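Local coordinates for protein endo-alpha-mannosidase (Bacteroides thetaiotaomicron, PDB 4ACY) that hydrolyses internal alpha-mannosidic linkages as a family GH99 endo-acting glycosidase, an activity associated with the processing of N-glycans, at residues A261-K264 with S265-Q268. Residues are numbered along the deposited sequence; the frame is centred on the assembly and turned at random.
Sequences ANWK and SMQQ
W263 and M266, a selenomethionine, meet on the inner face of the first turns of helix 263-272. The selenium lies 4.0 Å from CD1 of the indole and, 83° off the normal of the five-membered ring, approaches it at the edge, a Met-aromatic contact. With CG of M266 set beside its own backbone N (chi1 -72°), the chain runs back toward the start of the helix, and SE also reaches CB of N262 at 4.0 Å.

Successive i to i+4 backbone hydrogen bonds wind the stretch into the helix. M266 N donates to N262 O at 3.0 Å, in the carbonyl plane; Q267 N donates to W263 O at 2.9 Å, and Q268 N to K264 O at 3.0 Å. One residue earlier a water takes the place of the direct link, donating to A261 O at 2.6 Å and accepting from S265 N at 2.9 Å.

The indole lies edge-to-face with F277 of TIM-barrel strand 276-281, where it also touches P279 and V281, while NE1 bonds to A257 O in the preceding loop. The chemistry implies amphipathic opening turns: apolar W263 and M266 are buried, K264 and Q268 exposed, and a water bridges A261 O and S265 N at the helix start.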
loop_
_atom_site.group_PDB
_atom_site.type_symbol
_atom_site.label_atom_id
_atom_site.label_comp_id
_atom_site.label_asym_id
_atom_site.label_seq_id
_atom_site.Cartn_x
_atom_site.Cartn_y
_atom_site.Cartn_z
ATOM N N ALA A 261 17.204 4.574 -8.788
ATOM C CA ALA A 261 18.599 5.025 -8.808
ATOM C C ALA A 261 18.983 5.791 -7.550
ATOM O O ALA A 261 20.166 5.855 -7.204
ATOM C CB ALA A 261 18.866 5.885 -10.041
ATOM N N ASN A 262 17.993 6.369 -6.866
ATOM C CA ASN A 262 18.247 7.160 -5.663
ATOM C C ASN A 262 18.171 6.357 -4.366
ATOM O O ASN A 262 18.453 6.890 -3.297
ATOM C CB ASN A 262 17.292 8.352 -5.577
ATOM C CG ASN A 262 17.462 9.306 -6.744
ATOM O OD1 ASN A 262 18.586 9.571 -7.164
ATOM N ND2 ASN A 262 16.348 9.807 -7.290
ATOM N N TRP A 263 17.791 5.089 -4.470
ATOM C CA TRP A 263 17.544 4.272 -3.282
ATOM C C TRP A 263 18.775 3.975 -2.412
ATOM O O TRP A 263 18.689 4.043 -1.187
ATOM C CB TRP A 263 16.773 3.005 -3.642
ATOM C CG TRP A 263 15.334 3.296 -4.023
ATOM C CD1 TRP A 263 14.678 4.482 -3.901
ATOM C CD2 TRP A 263 14.380 2.359 -4.535
ATOM N NE1 TRP A 263 13.374 4.354 -4.328
ATOM C CE2 TRP A 263 13.160 3.056 -4.714
ATOM C CE3 TRP A 263 14.434 1.000 -4.859
ATOM C CZ2 TRP A 263 11.994 2.434 -5.214
ATOM C CZ3 TRP A 263 13.274 0.379 -5.369
ATOM C CH2 TRP A 263 12.073 1.100 -5.522
ATOM N N LYS A 264 19.912 3.656 -3.023
ATOM C CA LYS A 264 21.150 3.486 -2.239
ATOM C C LYS A 264 21.493 4.727 -1.400
ATOM O O LYS A 264 21.787 4.625 -0.201
ATOM C CB LYS A 264 22.325 3.083 -3.137
ATOM C CG LYS A 264 22.253 1.644 -3.590
ATOM C CD LYS A 264 23.523 1.233 -4.337
ATOM C CE LYS A 264 23.457 -0.231 -4.739
ATOM N NZ LYS A 264 24.723 -0.698 -5.373
ATOM N N SER A 265 21.427 5.896 -2.026
ATOM C CA SER A 265 21.692 7.168 -1.340
ATOM C C SER A 265 20.675 7.456 -0.217
ATOM O O SER A 265 21.029 7.951 0.849
ATOM C CB SER A 265 21.763 8.300 -2.372
ATOM O OG SER A 265 21.847 9.573 -1.755
HETATM N N MSE A 266 19.408 7.132 -0.448
HETATM C CA MSE A 266 18.388 7.360 0.568
HETATM C C MSE A 266 18.590 6.442 1.771
HETATM O O MSE A 266 18.423 6.867 2.925
HETATM C CB MSE A 266 16.989 7.230 -0.036
HETATM C CG MSE A 266 16.658 8.407 -0.941
HETATM SE SE MSE A 266 15.191 8.061 -2.175
HETATM C CE MSE A 266 13.768 7.961 -0.868
ATOM N N GLN A 267 18.974 5.198 1.499
ATOM C CA GLN A 267 19.312 4.245 2.562
ATOM C C GLN A 267 20.496 4.753 3.375
ATOM O O GLN A 267 20.514 4.635 4.600
ATOM C CB GLN A 267 19.639 2.864 1.979
ATOM C CG GLN A 267 20.260 1.847 2.980
ATOM C CD GLN A 267 19.346 1.495 4.162
ATOM O OE1 GLN A 267 18.170 1.860 4.203
ATOM N NE2 GLN A 267 19.905 0.785 5.141
ATOM N N GLN A 268 21.487 5.305 2.679
ATOM C CA GLN A 268 22.656 5.889 3.341
ATOM C C GLN A 268 22.241 7.023 4.279
ATOM O O GLN A 268 22.735 7.100 5.400
ATOM C CB GLN A 268 23.687 6.392 2.318
ATOM C CG GLN A 268 24.529 5.315 1.631
ATOM C CD GLN A 268 25.394 5.877 0.487
ATOM O OE1 GLN A 268 25.894 7.015 0.558
ATOM N NE2 GLN A 268 25.576 5.082 -0.568
HETATM O O HOH W 1 21.490 6.071 -4.954
#